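Local coordinates for probable glutamine-binding lipoprotein GlnH (GLNBP) (Mycobacterium tuberculosis, PDB 6H20), which probably binds aspartate and related amino acids, here asparagine, outside the cell membrane as a lipoprotein of the bacterial solute-binding protein 3 family, at residues A[35-38]-A[39-43]; A[88-92]-A[93-97]; A[127-130]-A[131-135]. One frame throughout, in Å; residues are numbered along the deposited sequence.

Contact 1. Residues A[35-38]-A[39-43]; sequences ATKA and EADAA
Lys37 and Asp41, one helical turn apart, are joined by a salt bridge in which Lys37 NZ lies 2.7 Å from Asp41 OD2. The ammonium takes the syn lone pair of OD2, on the side of the other carboxylate oxygen. Lys37 CG stands anti to the backbone N (chi1 -179°), the chain stays extended as far as CE, and a bend at chi4 then turns NZ onto the acid. A lysine followed four residues later by an aspartate suits an exposed helix, since the long chain can reach along the surface to the short one.

At the N-terminal end Thr36 and Glu39 form a capping box. Thr36 is the N-cap, and its OG1 accepts from Glu39 N over 3.1 Å, occupying an amide that has no earlier turn of helix to bond to. In return Glu39 OE1 receives Thr36 N at 3.0 Å, the donor standing above the carboxylate plane and not within it. Ala35 N adds a weak bond to the same oxygen. Threonine offers a short hydroxyl for the first bond, while glutamate has the length to fold back for the second; its carboxylate would also probably interact favourably with the helix dipole.

Behind these polar links the regular helical ladder begins: Ala40 N bonds to Thr36 O, Asp41 N to Lys37 O at 2.9 Å, and Ala42 N to Ala38 O. Packing is slight. Thr36 CG2 rests 3.6 Å from Glu39 OE1, and Ala40 CB lies 3.5 Å from Lys37 O.

Glu39, Ala40 and Ala43 lean on Phe34 of the preceding loop. Farther along, Asp41 O accepts from Arg48 NH1, tying helix 37-43 to helix 45-50, the next in the chain.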
loop_
_atom_site.group_PDB
_atom_site.type_symbol
_atom_site.label_atom_id
_atom_site.label_comp_id
_atom_site.label_asym_id
_atom_site.label_seq_id
_atom_site.Cartn_x
_atom_site.Cartn_y
_atom_site.Cartn_z
ATOM N N ALA A 35 17.011 -21.825 1.494
ATOM C CA ALA A 35 18.351 -21.861 2.076
ATOM C C ALA A 35 19.446 -21.720 1.030
ATOM O O ALA A 35 20.509 -21.166 1.335
ATOM C CB ALA A 35 18.552 -23.171 2.834
ATOM N N THR A 36 19.235 -22.229 -0.185
ATOM C CA THR A 36 20.268 -22.208 -1.213
ATOM C C THR A 36 19.901 -21.283 -2.367
ATOM O O THR A 36 18.721 -21.093 -2.701
ATOM C CB THR A 36 20.553 -23.613 -1.751
ATOM O OG1 THR A 36 19.540 -23.990 -2.693
ATOM C CG2 THR A 36 20.596 -24.624 -0.627
ATOM N N LYS A 37 20.934 -20.692 -2.972
ATOM C CA LYS A 37 20.705 -19.836 -4.131
ATOM C C LYS A 37 20.051 -20.615 -5.265
ATOM O O LYS A 37 19.166 -20.094 -5.958
ATOM C CB LYS A 37 22.027 -19.209 -4.575
ATOM C CG LYS A 37 21.912 -18.271 -5.781
ATOM C CD LYS A 37 23.267 -17.673 -6.130
ATOM C CE LYS A 37 23.146 -16.627 -7.224
ATOM N NZ LYS A 37 22.437 -17.196 -8.390
ATOM N N ALA A 38 20.441 -21.880 -5.449
ATOM C CA ALA A 38 19.892 -22.669 -6.549
ATOM C C ALA A 38 18.391 -22.893 -6.392
ATOM O O ALA A 38 17.641 -22.805 -7.375
ATOM C CB ALA A 38 20.643 -23.994 -6.686
ATOM N N GLU A 39 17.938 -23.190 -5.169
ATOM C CA GLU A 39 16.505 -23.312 -4.894
ATOM C C GLU A 39 15.768 -22.027 -5.260
ATOM O O GLU A 39 14.698 -22.060 -5.885
ATOM C CB GLU A 39 16.280 -23.622 -3.402
ATOM C CG GLU A 39 16.554 -25.069 -2.962
ATOM C CD GLU A 39 16.728 -25.226 -1.444
ATOM O OE1 GLU A 39 17.013 -24.234 -0.736
ATOM O OE2 GLU A 39 16.624 -26.374 -0.941
ATOM N N ALA A 40 16.325 -20.878 -4.866
ATOM C CA ALA A 40 15.676 -19.603 -5.153
ATOM C C ALA A 40 15.614 -19.349 -6.650
ATOM O O ALA A 40 14.564 -18.964 -7.187
ATOM C CB ALA A 40 16.420 -18.481 -4.430
ATOM N N ASP A 41 16.720 -19.600 -7.356
ATOM C CA ASP A 41 16.720 -19.363 -8.795
ATOM C C ASP A 41 15.718 -20.262 -9.504
ATOM O O ASP A 41 15.079 -19.842 -10.479
ATOM C CB ASP A 41 18.122 -19.547 -9.368
ATOM C CG ASP A 41 19.049 -18.416 -8.995
ATOM O OD1 ASP A 41 18.566 -17.272 -8.799
ATOM O OD2 ASP A 41 20.269 -18.671 -8.899
ATOM N N ALA A 42 15.543 -21.494 -9.022
ATOM C CA ALA A 42 14.572 -22.379 -9.659
ATOM C C ALA A 42 13.150 -21.861 -9.478
ATOM O O ALA A 42 12.301 -22.025 -10.365
ATOM C CB ALA A 42 14.706 -23.801 -9.109
ATOM N N ALA A 43 12.877 -21.216 -8.341
ATOM C CA ALA A 43 11.524 -20.755 -8.038
ATOM C C ALA A 43 11.084 -19.588 -8.910
ATOM O O ALA A 43 9.878 -19.309 -8.983
ATOM C CB ALA A 43 11.433 -20.356 -6.565
#

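Contact 2. Residues A[88-92]-A[93-97]; sequences DIFGV and PSHVE
The Phe90 ring has His95 CB over one face and Ile89 CG2 over the other. The first is a CH-pi contact: His95 CB stands 3.9 Å from the centroid of the Phe90 ring and only 19° off its normal. Beyond that methylene the imidazole lies off the CG end of the phenylalanine ring, the two planes meeting at 34° with ring centres 5.0 Å apart. This is too oblique for a stack and too flat for an edge-to-face pair. His95 ND1 approaches the Phe90 side chain near its root, 3.7 Å from Phe90 CB.

The edge of the imidazole meets Val92. Val92 CG2 lies near the ring plane, 3.5 Å from His95 CE1, and Val92 O is also at the edge in the plane. With Val92 CG1 beside the backbone N and anti to the carbonyl carbon, CG2 falls between the two and so faces the ring. Histidine suits this place because its methylene makes the CH-pi contact while its flat ring sets an edge against the valine methyl.

Backbone geometry explains Gly91: its phi is positive, 97°, and a beta carbon there would collide with Phe90 O. Pro93 stiffens the next step, and its CD is tightly packed against Val92 CB at 3.5 Å. Ser94, at the exposed bend, brings OG alongside Val92 CG2.

Around the turn, Phe90 also touches Ile47 and Arg48 of helix 45-50, while the backbone of His95 is hydrogen-bonded to that of Leu53. Glycine ending helix 77-90 and His95 centring an inverse gamma turn carry the chain into strand 96-100, parallel to strand 53-57: the return connection of a beta-alpha-beta crossover, the recurrent unit of the alpha/beta domains in periplasmic-type binding proteins.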
loop_
_atom_site.group_PDB
_atom_site.type_symbol
_atom_site.label_atom_id
_atom_site.label_comp_id
_atom_site.label_asym_id
_atom_site.label_seq_id
_atom_site.Cartn_x
_atom_site.Cartn_y
_atom_site.Cartn_z
ATOM N N ASP A 88 17.231 -9.302 -7.707
ATOM C CA ASP A 88 17.541 -10.661 -7.269
ATOM C C ASP A 88 17.277 -11.684 -8.374
ATOM O O ASP A 88 17.969 -12.710 -8.442
ATOM C CB ASP A 88 16.728 -11.015 -6.023
ATOM C CG ASP A 88 17.305 -10.422 -4.745
ATOM O OD1 ASP A 88 18.262 -9.637 -4.821
ATOM O OD2 ASP A 88 16.788 -10.766 -3.667
ATOM N N ILE A 89 16.298 -11.434 -9.245
ATOM C CA ILE A 89 15.997 -12.385 -10.316
ATOM C C ILE A 89 16.995 -12.250 -11.454
ATOM O O ILE A 89 17.535 -13.251 -11.950
ATOM C CB ILE A 89 14.548 -12.219 -10.819
ATOM C CG1 ILE A 89 13.547 -12.469 -9.690
ATOM C CG2 ILE A 89 14.276 -13.149 -12.011
ATOM C CD1 ILE A 89 12.095 -12.154 -10.054
ATOM N N PHE A 90 17.247 -11.020 -11.890
ATOM C CA PHE A 90 17.950 -10.754 -13.134
ATOM C C PHE A 90 19.364 -10.227 -12.961
ATOM O O PHE A 90 20.116 -10.205 -13.944
ATOM C CB PHE A 90 17.157 -9.743 -13.973
ATOM C CG PHE A 90 15.836 -10.264 -14.441
ATOM C CD1 PHE A 90 15.763 -11.110 -15.535
ATOM C CD2 PHE A 90 14.670 -9.928 -13.782
ATOM C CE1 PHE A 90 14.551 -11.598 -15.971
ATOM C CE2 PHE A 90 13.445 -10.417 -14.224
ATOM C CZ PHE A 90 13.394 -11.259 -15.318
ATOM N N GLY A 91 19.745 -9.794 -11.764
ATOM C CA GLY A 91 21.041 -9.205 -11.526
ATOM C C GLY A 91 21.044 -7.691 -11.540
ATOM O O GLY A 91 21.922 -7.083 -10.916
ATOM N N VAL A 92 20.093 -7.078 -12.241
ATOM C CA VAL A 92 19.890 -5.626 -12.214
ATOM C C VAL A 92 18.404 -5.341 -12.104
ATOM O O VAL A 92 17.560 -6.156 -12.504
ATOM C CB VAL A 92 20.455 -4.945 -13.482
ATOM C CG1 VAL A 92 21.952 -5.191 -13.603
ATOM C CG2 VAL A 92 19.734 -5.444 -14.724
ATOM N N PRO A 93 18.046 -4.177 -11.549
ATOM C CA PRO A 93 16.625 -3.903 -11.276
ATOM C C PRO A 93 15.777 -3.490 -12.477
ATOM O O PRO A 93 14.553 -3.381 -12.321
ATOM C CB PRO A 93 16.674 -2.780 -10.226
ATOM C CG PRO A 93 18.004 -2.141 -10.396
ATOM C CD PRO A 93 18.939 -3.209 -10.883
ATOM N N SER A 94 16.351 -3.273 -13.661
ATOM C CA SER A 94 15.600 -2.608 -14.726
ATOM C C SER A 94 14.691 -3.530 -15.538
ATOM O O SER A 94 14.023 -3.045 -16.458
ATOM C CB SER A 94 16.542 -1.845 -15.661
ATOM O OG SER A 94 17.552 -2.700 -16.161
ATOM N N HIS A 95 14.626 -4.825 -15.229
ATOM C CA HIS A 95 13.799 -5.758 -16.000
ATOM C C HIS A 95 12.415 -5.896 -15.361
ATOM O O HIS A 95 12.044 -6.937 -14.808
ATOM C CB HIS A 95 14.492 -7.107 -16.123
ATOM C CG HIS A 95 15.755 -7.061 -16.919
ATOM N ND1 HIS A 95 16.998 -6.941 -16.336
ATOM C CD2 HIS A 95 15.969 -7.115 -18.254
ATOM C CE1 HIS A 95 17.923 -6.926 -17.280
ATOM N NE2 HIS A 95 17.324 -7.027 -18.452
ATOM N N VAL A 96 11.639 -4.817 -15.470
ATOM C CA VAL A 96 10.312 -4.726 -14.879
ATOM C C VAL A 96 9.342 -4.157 -15.906
ATOM O O VAL A 96 9.661 -3.186 -16.605
ATOM C CB VAL A 96 10.328 -3.829 -13.620
ATOM C CG1 VAL A 96 8.931 -3.613 -13.102
ATOM C CG2 VAL A 96 11.198 -4.442 -12.527
ATOM N N GLU A 97 8.154 -4.754 -15.987
ATOM C CA GLU A 97 7.019 -4.196 -16.705
ATOM C C GLU A 97 5.880 -4.004 -15.709
ATOM O O GLU A 97 5.656 -4.853 -14.839
ATOM C CB GLU A 97 6.588 -5.156 -17.825
ATOM C CG GLU A 97 5.277 -4.774 -18.523
ATOM C CD GLU A 97 4.886 -5.759 -19.615
ATOM O OE1 GLU A 97 5.378 -6.902 -19.584
ATOM O OE2 GLU A 97 4.094 -5.388 -20.512
#

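Contact 3. Residues A[127-130]-A[131-135]; sequences ERRK and LVNFS. With ASN (asparagine), chain B.
In this amino acid-binding pocket, typical of the solute-binding protein 3 family, Arg128 bonds the alpha-carboxylate of the bound asparagine from the short, weakly bonded helix at about 126-129, just ahead of strand 132-134. Its guanidinium meets the carboxylate edge-on with two nearly straight bonds, Arg128 NH1 to OXT of the ligand at 2.8 Å and Arg128 NH2 to O of the ligand at 3.0 Å. Arginine suits the task because its two NH groups match the two oxygens; the chain runs fully extended from CG to NE to bring them there. Arg106 shares the ligand, and Ser123 O holds Arg128 NH1.

The root of this arm is steadied by Phe134: Arg128 CB lies 3.8 Å from Phe134 CZ, and the apolar ring edge rests against the aliphatic stems of both Arg128 and Arg129. The backbone turn is fastened at Arg128 O, which accepts both Leu131 N and Val132 N.

Arg129 folds the other way. Its guanidinium lies with one face over Phe134 CD2, the planes 78° apart; NE donates to Pro27 O, and NH2 makes a weak bond to Phe134 O. Water 1 accepts from the same NH2 and probably donates to Ser135 O.

Asn133 supplies an amide with two uses: ND2 bonds to Leu241 O, while OD1 is shared by two protein donors, with water 2 as a third. Phe134 N reaches OD1 in the amide plane on a lone pair, whereas Arg129 NH1, 3.0 Å from Asn133 OD1, comes from above that plane, 48° out of it.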
loop_
_atom_site.group_PDB
_atom_site.type_symbol
_atom_site.label_atom_id
_atom_site.label_comp_id
_atom_site.label_asym_id
_atom_site.label_seq_id
_atom_site.Cartn_x
_atom_site.Cartn_y
_atom_site.Cartn_z
ATOM N N GLU A 127 -8.542 -11.493 5.839
ATOM C CA GLU A 127 -9.479 -11.662 4.733
ATOM C C GLU A 127 -8.747 -11.756 3.400
ATOM O O GLU A 127 -9.086 -12.593 2.555
ATOM C CB GLU A 127 -10.498 -10.520 4.712
ATOM C CG GLU A 127 -11.649 -10.702 5.687
ATOM C CD GLU A 127 -12.344 -12.047 5.541
ATOM O OE1 GLU A 127 -12.268 -12.862 6.485
ATOM O OE2 GLU A 127 -12.965 -12.291 4.483
ATOM N N ARG A 128 -7.722 -10.920 3.196
ATOM C CA ARG A 128 -6.984 -11.001 1.939
ATOM C C ARG A 128 -6.180 -12.287 1.845
ATOM O O ARG A 128 -5.997 -12.823 0.748
ATOM C CB ARG A 128 -6.083 -9.776 1.763
ATOM C CG ARG A 128 -6.864 -8.517 1.458
ATOM C CD ARG A 128 -5.979 -7.288 1.549
ATOM N NE ARG A 128 -6.767 -6.092 1.246
ATOM C CZ ARG A 128 -6.271 -4.858 1.256
ATOM N NH1 ARG A 128 -4.988 -4.664 1.541
ATOM N NH2 ARG A 128 -7.053 -3.823 0.955
ATOM N N ARG A 129 -5.711 -12.802 2.980
ATOM C CA ARG A 129 -4.939 -14.038 2.968
ATOM C C ARG A 129 -5.768 -15.257 2.589
ATOM O O ARG A 129 -5.188 -16.298 2.252
ATOM C CB ARG A 129 -4.261 -14.236 4.317
ATOM C CG ARG A 129 -2.885 -13.613 4.355
ATOM C CD ARG A 129 -2.012 -14.258 5.414
ATOM N NE ARG A 129 -0.598 -13.898 5.304
ATOM C CZ ARG A 129 0.258 -14.449 4.444
ATOM N NH1 ARG A 129 -0.151 -15.381 3.592
ATOM N NH2 ARG A 129 1.530 -14.070 4.438
ATOM N N LYS A 130 -7.099 -15.162 2.644
ATOM C CA LYS A 130 -7.938 -16.233 2.114
ATOM C C LYS A 130 -7.852 -16.314 0.596
ATOM O O LYS A 130 -8.191 -17.354 0.015
ATOM C CB LYS A 130 -9.400 -15.991 2.499
ATOM C CG LYS A 130 -9.704 -16.093 3.985
ATOM C CD LYS A 130 -11.155 -15.727 4.268
ATOM C CE LYS A 130 -11.445 -15.749 5.756
ATOM N NZ LYS A 130 -12.571 -16.650 6.108
ATOM N N LEU A 131 -7.414 -15.236 -0.055
ATOM C CA LEU A 131 -7.447 -15.107 -1.504
ATOM C C LEU A 131 -6.079 -14.995 -2.162
ATOM O O LEU A 131 -5.933 -15.426 -3.308
ATOM C CB LEU A 131 -8.280 -13.879 -1.908
ATOM C CG LEU A 131 -9.683 -13.828 -1.316
ATOM C CD1 LEU A 131 -10.348 -12.502 -1.651
ATOM C CD2 LEU A 131 -10.508 -14.999 -1.839
ATOM N N VAL A 132 -5.088 -14.395 -1.497
ATOM C CA VAL A 132 -3.756 -14.225 -2.061
ATOM C C VAL A 132 -2.721 -14.514 -0.983
ATOM O O VAL A 132 -3.031 -14.573 0.208
ATOM C CB VAL A 132 -3.530 -12.804 -2.624
ATOM C CG1 VAL A 132 -4.570 -12.475 -3.689
ATOM C CG2 VAL A 132 -3.568 -11.762 -1.500
ATOM N N ASN A 133 -1.475 -14.672 -1.411
ATOM C CA ASN A 133 -0.364 -14.793 -0.481
ATOM C C ASN A 133 0.341 -13.448 -0.313
ATOM O O ASN A 133 0.143 -12.511 -1.084
ATOM C CB ASN A 133 0.621 -15.859 -0.956
ATOM C CG ASN A 133 0.998 -16.791 0.147
ATOM O OD1 ASN A 133 1.374 -16.339 1.224
ATOM N ND2 ASN A 133 0.866 -18.090 -0.087
ATOM N N PHE A 134 1.193 -13.370 0.708
ATOM C CA PHE A 134 1.955 -12.154 0.967
ATOM C C PHE A 134 3.352 -12.515 1.443
ATOM O O PHE A 134 3.555 -13.518 2.134
ATOM C CB PHE A 134 1.341 -11.295 2.081
ATOM C CG PHE A 134 0.034 -10.643 1.715
ATOM C CD1 PHE A 134 0.008 -9.458 0.981
ATOM C CD2 PHE A 134 -1.163 -11.189 2.139
ATOM C CE1 PHE A 134 -1.199 -8.841 0.661
ATOM C CE2 PHE A 134 -2.377 -10.588 1.819
ATOM C CZ PHE A 134 -2.394 -9.402 1.084
ATOM N N SER A 135 4.305 -11.657 1.094
ATOM C CA SER A 135 5.619 -11.637 1.716
ATOM C C SER A 135 5.511 -11.191 3.171
ATOM O O SER A 135 4.444 -10.809 3.664
ATOM C CB SER A 135 6.517 -10.619 1.012
ATOM O OG SER A 135 6.083 -9.288 1.284
HETATM N N ASN B . -2.908 0.103 2.638
HETATM C CA ASN B . -4.348 0.260 2.440
HETATM C C ASN B . -4.906 -0.990 1.785
HETATM O O ASN B . -6.058 -0.992 1.313
HETATM C CB ASN B . -4.650 1.498 1.593
HETATM C CG ASN B . -4.182 1.357 0.165
HETATM O OD1 ASN B . -3.366 0.505 -0.170
HETATM N ND2 ASN B . -4.732 2.181 -0.697
HETATM O OXT ASN B . -4.182 -2.008 1.730
HETATM O O HOH W 1 2.804 -11.826 5.685
HETATM O O HOH W 2 2.781 -16.762 3.494
#

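From the N terminus the contacts follow one another in series, none nested in or crossing another, and each is local to one stretch of chain. Contact 1 starts helix 37-43, ahead of helix 45-50. Contact 2 closes the loop from helix 77-90 to strand 96-100, and its Phe90 packs on helix 45-50, which Asp41 of contact 1 also bonds; their nearest atoms are about 5 Å apart without touching. Contact 3 makes the turn from helix 126-129 into strand 132-134, about 25 Å from contact 2 between centres. Strands 96-100 and 132-134 belong to the same mixed sheet, so contacts 2 and 3 feed one framework, but the ligand is bonded at contact 3.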